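Local structure of adenosyl-chloride synthase (Thermotoga maritima, 2ZBV) at residues Leu64-Tyr69 and Asp130-Val135; Tyr69-Ser74 and Ser123-Gly128; Arg75-Met80 and Arg109-Arg114. The protein binds adenosine between subunits and probably cleaves S-adenosyl-L-methionine, as SAM hydrolases and SAM-dependent halogenases do. All blocks are in the same frame, centred on the assembly; numbering follows the deposited sequence.

Contact 1: Leu64-Tyr69 and Asp130-Val135; sequences LVVVDY and DIFAPV. With ADN (adenosine), chain D.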
loop_
_atom_site.group_PDB
_atom_site.type_symbol
_atom_site.label_atom_id
_atom_site.label_comp_id
_atom_site.label_asym_id
_atom_site.label_seq_id
_atom_site.Cartn_x
_atom_site.Cartn_y
_atom_site.Cartn_z
ATOM N N LEU A 64 5.273 -5.480 -15.644
ATOM C CA LEU A 64 6.605 -5.123 -15.159
ATOM C C LEU A 64 6.811 -5.986 -13.922
ATOM O O LEU A 64 6.233 -5.715 -12.877
ATOM C CB LEU A 64 6.640 -3.643 -14.803
ATOM C CG LEU A 64 7.906 -3.074 -14.154
ATOM C CD1 LEU A 64 9.145 -3.391 -14.982
ATOM C CD2 LEU A 64 7.710 -1.571 -14.024
ATOM N N VAL A 65 7.616 -7.037 -14.057
ATOM C CA VAL A 65 7.830 -7.975 -12.966
ATOM C C VAL A 65 9.276 -7.963 -12.498
ATOM O O VAL A 65 10.164 -8.455 -13.191
ATOM C CB VAL A 65 7.455 -9.404 -13.412
ATOM C CG1 VAL A 65 7.451 -10.353 -12.210
ATOM C CG2 VAL A 65 6.097 -9.380 -14.105
ATOM N N VAL A 66 9.503 -7.416 -11.311
ATOM C CA VAL A 66 10.851 -7.322 -10.792
ATOM C C VAL A 66 11.091 -7.880 -9.391
ATOM O O VAL A 66 10.930 -7.183 -8.384
ATOM C CB VAL A 66 11.356 -5.851 -10.830
ATOM C CG1 VAL A 66 12.841 -5.799 -10.486
ATOM C CG2 VAL A 66 11.124 -5.249 -12.214
ATOM N N VAL A 67 11.462 -9.155 -9.357
ATOM C CA VAL A 67 11.851 -9.881 -8.141
ATOM C C VAL A 67 13.162 -10.354 -8.750
ATOM O O VAL A 67 13.221 -11.366 -9.456
ATOM C CB VAL A 67 10.916 -11.054 -7.839
ATOM C CG1 VAL A 67 11.378 -11.771 -6.570
ATOM C CG2 VAL A 67 9.493 -10.539 -7.662
ATOM N N ASP A 68 14.213 -9.596 -8.475
ATOM C CA ASP A 68 15.494 -9.815 -9.126
ATOM C C ASP A 68 16.729 -9.876 -8.220
ATOM O O ASP A 68 17.541 -8.958 -8.204
ATOM C CB ASP A 68 15.591 -8.676 -10.155
ATOM C CG ASP A 68 16.744 -8.806 -11.103
ATOM O OD1 ASP A 68 17.275 -9.923 -11.281
ATOM O OD2 ASP A 68 17.090 -7.761 -11.695
ATOM N N TYR A 69 16.888 -10.971 -7.483
ATOM C CA TYR A 69 18.038 -11.105 -6.583
ATOM C C TYR A 69 19.365 -11.124 -7.341
ATOM O O TYR A 69 20.411 -10.808 -6.776
ATOM C CB TYR A 69 17.906 -12.383 -5.746
ATOM C CG TYR A 69 17.826 -13.647 -6.584
ATOM C CD1 TYR A 69 18.979 -14.308 -7.004
ATOM C CD2 TYR A 69 16.592 -14.155 -6.986
ATOM C CE1 TYR A 69 18.907 -15.448 -7.810
ATOM C CE2 TYR A 69 16.505 -15.287 -7.791
ATOM C CZ TYR A 69 17.663 -15.928 -8.201
ATOM O OH TYR A 69 17.569 -17.031 -9.019
ATOM N N ASP A 130 16.148 1.546 -13.801
ATOM C CA ASP A 130 16.954 1.960 -14.941
ATOM C C ASP A 130 16.779 1.231 -16.257
ATOM O O ASP A 130 17.109 1.783 -17.309
ATOM C CB ASP A 130 18.433 1.926 -14.549
ATOM C CG ASP A 130 18.725 2.771 -13.327
ATOM O OD1 ASP A 130 17.994 3.762 -13.112
ATOM O OD2 ASP A 130 19.688 2.454 -12.591
ATOM N N ILE A 131 16.261 0.010 -16.204
ATOM C CA ILE A 131 16.086 -0.785 -17.412
ATOM C C ILE A 131 14.680 -1.350 -17.621
ATOM O O ILE A 131 14.076 -1.146 -18.675
ATOM C CB ILE A 131 17.082 -1.964 -17.430
ATOM C CG1 ILE A 131 18.522 -1.441 -17.336
ATOM C CG2 ILE A 131 16.876 -2.797 -18.699
ATOM C CD1 ILE A 131 19.594 -2.544 -17.344
ATOM N N PHE A 132 14.164 -2.064 -16.623
ATOM C CA PHE A 132 12.843 -2.680 -16.736
ATOM C C PHE A 132 11.669 -1.722 -16.841
ATOM O O PHE A 132 10.845 -1.849 -17.750
ATOM C CB PHE A 132 12.605 -3.643 -15.566
ATOM C CG PHE A 132 13.530 -4.827 -15.561
ATOM C CD1 PHE A 132 13.611 -5.667 -16.669
ATOM C CD2 PHE A 132 14.314 -5.108 -14.446
ATOM C CE1 PHE A 132 14.460 -6.768 -16.670
ATOM C CE2 PHE A 132 15.172 -6.209 -14.432
ATOM C CZ PHE A 132 15.246 -7.041 -15.542
ATOM N N ALA A 133 11.583 -0.769 -15.915
ATOM C CA ALA A 133 10.472 0.174 -15.929
ATOM C C ALA A 133 10.398 0.969 -17.231
ATOM O O ALA A 133 9.354 1.010 -17.871
ATOM C CB ALA A 133 10.559 1.124 -14.724
ATOM N N PRO A 134 11.505 1.607 -17.643
ATOM C CA PRO A 134 11.422 2.369 -18.894
ATOM C C PRO A 134 11.078 1.507 -20.107
ATOM O O PRO A 134 10.345 1.943 -21.000
ATOM C CB PRO A 134 12.799 3.039 -18.986
ATOM C CG PRO A 134 13.699 2.138 -18.169
ATOM C CD PRO A 134 12.817 1.786 -16.998
ATOM N N VAL A 135 11.593 0.283 -20.141
ATOM C CA VAL A 135 11.291 -0.615 -21.246
ATOM C C VAL A 135 9.792 -0.922 -21.274
ATOM O O VAL A 135 9.155 -0.874 -22.336
ATOM C CB VAL A 135 12.106 -1.920 -21.138
ATOM C CG1 VAL A 135 11.520 -2.993 -22.047
ATOM C CG2 VAL A 135 13.555 -1.644 -21.543
HETATM O "O5'" ADN D . 16.921 -4.191 -8.158
HETATM C "C5'" ADN D . 15.788 -4.613 -7.390
HETATM C "C4'" ADN D . 16.025 -6.030 -6.873
HETATM O "O4'" ADN D . 17.179 -6.106 -5.981
HETATM C "C3'" ADN D . 14.832 -6.580 -6.056
HETATM O "O3'" ADN D . 13.911 -7.264 -6.902
HETATM C "C2'" ADN D . 15.517 -7.493 -5.014
HETATM O "O2'" ADN D . 15.103 -8.853 -5.150
HETATM C "C1'" ADN D . 17.018 -7.337 -5.248
HETATM N N9 ADN D . 17.725 -7.269 -3.957
HETATM C C8 ADN D . 17.643 -6.245 -3.037
HETATM N N7 ADN D . 18.387 -6.503 -2.005
HETATM C C5 ADN D . 18.994 -7.697 -2.182
HETATM C C6 ADN D . 19.896 -8.486 -1.416
HETATM N N6 ADN D . 20.343 -8.046 -0.176
HETATM N N1 ADN D . 20.306 -9.670 -1.923
HETATM C C2 ADN D . 19.886 -10.115 -3.124
HETATM N N3 ADN D . 19.039 -9.403 -3.875
HETATM C C4 ADN D . 18.576 -8.208 -3.447
#
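Leu64, Val66 and Asp68 all direct their side chains at the first half of helix 127-140, where Phe132 receives most of the contact. The apolar part begins with Leu64, whose two methyls divide the work: CD1 lies 3.5 Å from Phe132 CB, while CD2 reaches Ala133 CB at 4.0 Å. The leucine therefore straddles two successive helix residues. Val66 follows two residues on along the strand. Its CG2, set anti to the carbonyl carbon, approaches Phe132 CD2 at 3.9 Å from an oblique direction, and its other methyl, CG1, turns to the adenosine ribose.

The polar part is carried by Asp68. Its OD2 meets the rim of the Phe132 ring close to the ring plane, 3.7 Å from CE2, with carboxylate and ring planes 72° apart. An edge approach of this kind sets the oxygen against the slightly positive ring hydrogens and not against the pi cloud. The same OD2 makes a salt bridge with Arg75, which probably helps to hold the carboxylate in place. No hydrogen bond joins the two segments directly.

Ligand binding uses the backbone. Asp68 N donates to ADN O3' over 2.8 Å at a nearly straight 167°, and Tyr69 CA lies 3.4 Å from ADN N3.

Strand 64-66 and helix 130-135 run almost antiparallel, at 163°, with 8.7 Å between their axes. Val66 shares backbone hydrogen bonding with Leu5 of strand 2-6, and Val65 with Val89 of strand 87-91, so the strand is interior to the sheet. Ile22 of helix 14-25 packs on both Leu64 and Ala133, and Val89 and Pro91 of strand 87-91 touch Phe132. Val65 points away and meets helix 43-54, so helices cover both sheet faces, as in an alpha/beta layered domain.

Contact 2: Tyr69-Ser74 and Ser123-Gly128; sequences YGVGTS and SFTFHG. With ADN (adenosine), chain D.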
loop_
_atom_site.group_PDB
_atom_site.type_symbol
_atom_site.label_atom_id
_atom_site.label_comp_id
_atom_site.label_asym_id
_atom_site.label_seq_id
_atom_site.Cartn_x
_atom_site.Cartn_y
_atom_site.Cartn_z
ATOM N N TYR A 69 16.888 -10.971 -7.483
ATOM C CA TYR A 69 18.038 -11.105 -6.583
ATOM C C TYR A 69 19.365 -11.124 -7.341
ATOM O O TYR A 69 20.411 -10.808 -6.776
ATOM C CB TYR A 69 17.906 -12.383 -5.746
ATOM C CG TYR A 69 17.826 -13.647 -6.584
ATOM C CD1 TYR A 69 18.979 -14.308 -7.004
ATOM C CD2 TYR A 69 16.592 -14.155 -6.986
ATOM C CE1 TYR A 69 18.907 -15.448 -7.810
ATOM C CE2 TYR A 69 16.505 -15.287 -7.791
ATOM C CZ TYR A 69 17.663 -15.928 -8.201
ATOM O OH TYR A 69 17.569 -17.031 -9.019
ATOM N N GLY A 70 19.323 -11.492 -8.619
ATOM C CA GLY A 70 20.542 -11.554 -9.414
ATOM C C GLY A 70 20.816 -10.273 -10.178
ATOM O O GLY A 70 21.600 -10.255 -11.133
ATOM N N VAL A 71 20.170 -9.193 -9.754
ATOM C CA VAL A 71 20.346 -7.907 -10.402
ATOM C C VAL A 71 21.842 -7.572 -10.480
ATOM O O VAL A 71 22.578 -7.733 -9.504
ATOM C CB VAL A 71 19.586 -6.793 -9.628
ATOM C CG1 VAL A 71 20.193 -6.614 -8.227
ATOM C CG2 VAL A 71 19.617 -5.489 -10.412
ATOM N N GLY A 72 22.296 -7.137 -11.651
ATOM C CA GLY A 72 23.696 -6.779 -11.804
ATOM C C GLY A 72 24.645 -7.904 -12.184
ATOM O O GLY A 72 25.829 -7.657 -12.399
ATOM N N THR A 73 24.144 -9.134 -12.265
ATOM C CA THR A 73 24.982 -10.276 -12.633
ATOM C C THR A 73 24.805 -10.573 -14.125
ATOM O O THR A 73 24.218 -9.778 -14.851
ATOM C CB THR A 73 24.612 -11.537 -11.817
ATOM O OG1 THR A 73 23.287 -11.956 -12.156
ATOM C CG2 THR A 73 24.674 -11.244 -10.318
ATOM N N SER A 74 25.301 -11.719 -14.580
ATOM C CA SER A 74 25.198 -12.075 -15.992
ATOM C C SER A 74 23.805 -12.556 -16.386
ATOM O O SER A 74 23.560 -12.881 -17.547
ATOM C CB SER A 74 26.225 -13.156 -16.339
ATOM O OG SER A 74 25.944 -14.360 -15.643
ATOM N N SER A 123 22.333 1.696 -12.756
ATOM C CA SER A 123 22.874 1.380 -11.439
ATOM C C SER A 123 23.129 -0.125 -11.463
ATOM O O SER A 123 22.491 -0.849 -12.229
ATOM C CB SER A 123 21.850 1.700 -10.350
ATOM O OG SER A 123 20.671 0.927 -10.536
ATOM N N PHE A 124 24.047 -0.605 -10.634
ATOM C CA PHE A 124 24.342 -2.031 -10.620
ATOM C C PHE A 124 23.256 -2.858 -9.954
ATOM O O PHE A 124 23.061 -4.016 -10.308
ATOM C CB PHE A 124 25.657 -2.314 -9.885
ATOM C CG PHE A 124 26.842 -1.598 -10.456
ATOM C CD1 PHE A 124 27.159 -1.715 -11.806
ATOM C CD2 PHE A 124 27.651 -0.814 -9.639
ATOM C CE1 PHE A 124 28.270 -1.060 -12.335
ATOM C CE2 PHE A 124 28.766 -0.151 -10.155
ATOM C CZ PHE A 124 29.077 -0.274 -11.504
ATOM N N THR A 125 22.547 -2.272 -8.997
ATOM C CA THR A 125 21.544 -3.035 -8.268
ATOM C C THR A 125 20.080 -2.589 -8.340
ATOM O O THR A 125 19.267 -3.027 -7.530
ATOM C CB THR A 125 21.957 -3.150 -6.781
ATOM O OG1 THR A 125 22.070 -1.843 -6.208
ATOM C CG2 THR A 125 23.314 -3.853 -6.660
ATOM N N PHE A 126 19.737 -1.730 -9.296
ATOM C CA PHE A 126 18.346 -1.288 -9.432
ATOM C C PHE A 126 17.924 -1.220 -10.902
ATOM O O PHE A 126 17.477 -0.178 -11.385
ATOM C CB PHE A 126 18.142 0.076 -8.759
ATOM C CG PHE A 126 16.691 0.410 -8.463
ATOM C CD1 PHE A 126 15.689 -0.552 -8.590
ATOM C CD2 PHE A 126 16.335 1.684 -8.037
ATOM C CE1 PHE A 126 14.349 -0.246 -8.295
ATOM C CE2 PHE A 126 15.004 2.005 -7.739
ATOM C CZ PHE A 126 14.009 1.033 -7.869
ATOM N N HIS A 127 18.073 -2.334 -11.611
ATOM C CA HIS A 127 17.688 -2.395 -13.015
ATOM C C HIS A 127 16.177 -2.182 -13.126
ATOM O O HIS A 127 15.674 -1.773 -14.171
ATOM C CB HIS A 127 18.090 -3.742 -13.620
ATOM C CG HIS A 127 19.563 -3.888 -13.857
ATOM N ND1 HIS A 127 20.479 -2.930 -13.477
ATOM C CD2 HIS A 127 20.281 -4.888 -14.424
ATOM C CE1 HIS A 127 21.697 -3.331 -13.800
ATOM N NE2 HIS A 127 21.605 -4.516 -14.375
ATOM N N GLY A 128 15.456 -2.449 -12.038
ATOM C CA GLY A 128 14.019 -2.244 -12.048
ATOM C C GLY A 128 13.668 -0.821 -12.459
ATOM O O GLY A 128 12.700 -0.596 -13.188
HETATM O "O5'" ADN D . 16.921 -4.191 -8.158
HETATM C "C5'" ADN D . 15.788 -4.613 -7.390
HETATM C "C4'" ADN D . 16.025 -6.030 -6.873
HETATM O "O4'" ADN D . 17.179 -6.106 -5.981
HETATM C "C3'" ADN D . 14.832 -6.580 -6.056
HETATM O "O3'" ADN D . 13.911 -7.264 -6.902
HETATM C "C2'" ADN D . 15.517 -7.493 -5.014
HETATM O "O2'" ADN D . 15.103 -8.853 -5.150
HETATM C "C1'" ADN D . 17.018 -7.337 -5.248
HETATM N N9 ADN D . 17.725 -7.269 -3.957
HETATM C C8 ADN D . 17.643 -6.245 -3.037
HETATM N N7 ADN D . 18.387 -6.503 -2.005
HETATM C C5 ADN D . 18.994 -7.697 -2.182
HETATM C C6 ADN D . 19.896 -8.486 -1.416
HETATM N N6 ADN D . 20.343 -8.046 -0.176
HETATM N N1 ADN D . 20.306 -9.670 -1.923
HETATM C C2 ADN D . 19.886 -10.115 -3.124
HETATM N N3 ADN D . 19.039 -9.403 -3.875
HETATM C C4 ADN D . 18.576 -8.208 -3.447
#
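Val71 inserts its side chain into the bend formed by Thr125, Phe126 and His127, and its CG2 methyl makes most of the apolar contact. This methyl is 3.6 Å from Thr125 C and also lies over one face of the His127 imidazole, a CH-pi contact with 4.1 Å to the ring centroid and 21° from the ring normal. The methyl is shifted toward the rim of the ring, on the side of CG. With chi1 at 65°, CG1 falls between the backbone N and the carbonyl carbon and is turned to Thr125 and the ribose, while CG2 takes the imidazole.

Backbone packing is close at Gly72. It holds the third position of a type II beta turn from Gly70 to Thr73, with a positive phi of 88°, and its bare CA approaches Phe124 O to 3.2 Å.

Polar bonds serve each segment separately. In the turn Gly70 O accepts twice: from Thr73 N, and from Thr73 OG1 at 2.6 Å, the latter in the carbonyl plane on a lone pair. Across the way, Phe126 N gives Ser123 OG a weak, bent bond.

The adenosine bridges the two sides. ADN O5' donates to Thr125 O over 2.7 Å, and Val71 CG2 lies 3.7 Å from that same O5', so the valine packs against the hydroxyl while the carbonyl grips it. The second subunit also packs here, Phe220 on Val71, Ser234 on Phe126 and Leu244 on Tyr69, which places the pocket at the subunit interface.

Phe126 is the N-cap residue of helix 127-140, and its ring meets Trp8 edge-to-face. Through Val71 and Gly72 the loop between strands 62-66 and 77-82 lies against this helix start.

Contact 3: Arg75-Met80 and Arg109-Arg114; sequences RKAIVM and REIENR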
loop_
_atom_site.group_PDB
_atom_site.type_symbol
_atom_site.label_atom_id
_atom_site.label_comp_id
_atom_site.label_asym_id
_atom_site.label_seq_id
_atom_site.Cartn_x
_atom_site.Cartn_y
_atom_site.Cartn_z
ATOM N N ARG A 75 22.893 -12.607 -15.423
ATOM C CA ARG A 75 21.538 -13.048 -15.717
ATOM C C ARG A 75 20.955 -12.094 -16.759
ATOM O O ARG A 75 21.149 -10.875 -16.686
ATOM C CB ARG A 75 20.691 -13.054 -14.437
ATOM C CG ARG A 75 20.354 -11.671 -13.885
ATOM C CD ARG A 75 18.950 -11.232 -14.296
ATOM N NE ARG A 75 18.620 -9.898 -13.793
ATOM C CZ ARG A 75 19.024 -8.761 -14.355
ATOM N NH1 ARG A 75 19.776 -8.787 -15.453
ATOM N NH2 ARG A 75 18.691 -7.595 -13.809
ATOM N N LYS A 76 20.252 -12.654 -17.735
ATOM C CA LYS A 76 19.663 -11.858 -18.806
ATOM C C LYS A 76 18.419 -11.085 -18.390
ATOM O O LYS A 76 17.663 -11.517 -17.519
ATOM C CB LYS A 76 19.306 -12.765 -19.993
ATOM C CG LYS A 76 20.509 -13.453 -20.667
ATOM C CD LYS A 76 20.034 -14.408 -21.766
ATOM C CE LYS A 76 21.178 -15.232 -22.362
ATOM N NZ LYS A 76 22.124 -14.412 -23.173
ATOM N N ALA A 77 18.229 -9.936 -19.025
ATOM C CA ALA A 77 17.067 -9.088 -18.810
ATOM C C ALA A 77 16.255 -9.404 -20.064
ATOM O O ALA A 77 16.780 -9.314 -21.176
ATOM C CB ALA A 77 17.480 -7.627 -18.794
ATOM N N ILE A 78 14.992 -9.777 -19.899
ATOM C CA ILE A 78 14.184 -10.166 -21.051
ATOM C C ILE A 78 12.775 -9.593 -21.118
ATOM O O ILE A 78 12.280 -8.984 -20.167
ATOM C CB ILE A 78 14.029 -11.711 -21.109
ATOM C CG1 ILE A 78 13.288 -12.197 -19.857
ATOM C CG2 ILE A 78 15.388 -12.391 -21.177
ATOM C CD1 ILE A 78 12.912 -13.669 -19.896
ATOM N N VAL A 79 12.144 -9.797 -22.274
ATOM C CA VAL A 79 10.763 -9.383 -22.519
ATOM C C VAL A 79 10.136 -10.579 -23.231
ATOM O O VAL A 79 10.610 -11.000 -24.289
ATOM C CB VAL A 79 10.642 -8.141 -23.438
ATOM C CG1 VAL A 79 9.176 -7.876 -23.731
ATOM C CG2 VAL A 79 11.256 -6.914 -22.778
HETATM N N MSE A 80 9.082 -11.131 -22.639
HETATM C CA MSE A 80 8.408 -12.296 -23.202
HETATM C C MSE A 80 7.011 -11.948 -23.695
HETATM O O MSE A 80 6.321 -11.097 -23.117
HETATM C CB MSE A 80 8.319 -13.412 -22.147
HETATM C CG MSE A 80 7.600 -14.689 -22.602
HETATM SE SE MSE A 80 7.159 -15.892 -21.150
HETATM C CE MSE A 80 8.802 -16.864 -21.057
ATOM N N ARG A 109 12.620 -11.823 -26.183
ATOM C CA ARG A 109 13.650 -10.875 -26.605
ATOM C C ARG A 109 14.567 -10.540 -25.435
ATOM O O ARG A 109 14.125 -10.485 -24.284
ATOM C CB ARG A 109 13.009 -9.563 -27.062
ATOM C CG ARG A 109 12.090 -9.673 -28.250
ATOM C CD ARG A 109 12.887 -9.605 -29.518
ATOM N NE ARG A 109 12.080 -9.944 -30.678
ATOM C CZ ARG A 109 12.537 -9.942 -31.923
ATOM N NH1 ARG A 109 13.797 -9.607 -32.160
ATOM N NH2 ARG A 109 11.744 -10.295 -32.922
ATOM N N GLU A 110 15.845 -10.323 -25.720
ATOM C CA GLU A 110 16.751 -9.917 -24.667
ATOM C C GLU A 110 16.762 -8.398 -24.769
ATOM O O GLU A 110 16.722 -7.841 -25.870
ATOM C CB GLU A 110 18.157 -10.477 -24.879
ATOM C CG GLU A 110 19.184 -9.861 -23.928
ATOM C CD GLU A 110 20.466 -10.664 -23.839
ATOM O OE1 GLU A 110 20.757 -11.431 -24.783
ATOM O OE2 GLU A 110 21.188 -10.518 -22.824
ATOM N N ILE A 111 16.770 -7.725 -23.629
ATOM C CA ILE A 111 16.787 -6.276 -23.620
ATOM C C ILE A 111 18.220 -5.832 -23.920
ATOM O O ILE A 111 19.101 -5.930 -23.068
ATOM C CB ILE A 111 16.323 -5.735 -22.243
ATOM C CG1 ILE A 111 14.879 -6.193 -21.976
ATOM C CG2 ILE A 111 16.425 -4.216 -22.208
ATOM C CD1 ILE A 111 14.319 -5.781 -20.623
ATOM N N GLU A 112 18.447 -5.360 -25.142
ATOM C CA GLU A 112 19.775 -4.923 -25.559
ATOM C C GLU A 112 19.791 -3.479 -26.036
ATOM O O GLU A 112 20.842 -2.843 -26.063
ATOM C CB GLU A 112 20.287 -5.822 -26.684
ATOM C CG GLU A 112 20.300 -7.300 -26.347
ATOM C CD GLU A 112 20.709 -8.152 -27.534
ATOM O OE1 GLU A 112 20.039 -8.068 -28.584
ATOM O OE2 GLU A 112 21.697 -8.906 -27.419
ATOM N N ASN A 113 18.627 -2.962 -26.416
ATOM C CA ASN A 113 18.529 -1.592 -26.904
ATOM C C ASN A 113 18.733 -0.592 -25.782
ATOM O O ASN A 113 17.779 -0.194 -25.113
ATOM C CB ASN A 113 17.165 -1.349 -27.547
ATOM C CG ASN A 113 17.127 -0.071 -28.352
ATOM O OD1 ASN A 113 17.917 0.847 -28.118
ATOM N ND2 ASN A 113 16.201 0.004 -29.300
ATOM N N ARG A 114 19.978 -0.164 -25.596
ATOM C CA ARG A 114 20.316 0.780 -24.540
ATOM C C ARG A 114 19.588 2.115 -24.652
ATOM O O ARG A 114 19.540 2.881 -23.691
ATOM C CB ARG A 114 21.828 1.020 -24.518
ATOM C CG ARG A 114 22.650 -0.247 -24.344
ATOM C CD ARG A 114 24.135 0.071 -24.199
ATOM N NE ARG A 114 24.462 0.598 -22.878
ATOM C CZ ARG A 114 24.485 -0.136 -21.768
ATOM N NH1 ARG A 114 24.202 -1.431 -21.819
ATOM N NH2 ARG A 114 24.793 0.424 -20.605
HETATM O O HOH W 1 20.191 -8.793 -20.719
#
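Val79 and Arg109 exchange two backbone hydrogen bonds, each 2.9 Å from N to O, as an antiparallel hydrogen-bonded pair. Next along, Ile78 faces Glu110 as a non-hydrogen-bonded pair with CA atoms 4.4 Å apart, and Ile78 CA comes within 3.2 Å of Arg109 O in a CA-H...O contact. A third bond runs from Ile111 N to Ala77 O.

Ile111 packs across the strand end: its CG1, anti to the carbonyl carbon (chi1 -61°), touches Val79 CG2 at 3.8 Å, and its CD1 reaches Ala77 CB at 4.1 Å. The Glu110 chain extends alongside Ala77 O to meet Lys76 nearly at a right angle; Lys76 NZ and Glu110 OE1, 3.7 Å apart, form a long salt bridge. A water accepts from Ala77 N and donates to Glu110 OE2, a second link from this carboxylate to segment 75-80.

Farther out, Phe132 and Leu139 of helix 127-140 cover Ala77 and Val79. Glu107 holds Arg109 NE in a salt bridge, and Gly149 O accepts from Arg109 NH1. Strand 77-82 also pairs with 87-91. The whole forms the antiparallel edge of the mixed six-stranded sheet of the N-terminal SAM hydroxide adenosyltransferase domain, with 105-110 outermost in this chain.

From the N terminus, the chain leaves strand 62-66 at Leu64-Tyr69, turns through Tyr69-Ser74 and enters strand 77-82 at Arg75-Met80. The returns come in reverse order. Contact 3 closes the innermost loop at Arg109-Arg114, contact 2 the next at Ser123-Gly128, and contact 1 the outermost at Asp130-Val135, so all three nest without crossing. Contact 3 completes the sheet edge, whereas contact 1 lays helix 127-140 on the sheet, contact 2 ties its start to the 69-74 loop, and both touch the adenosine. Arg75 reaches all three: from contact 3 it extends to Asp68 of contact 1 and packs on His127 of contact 2.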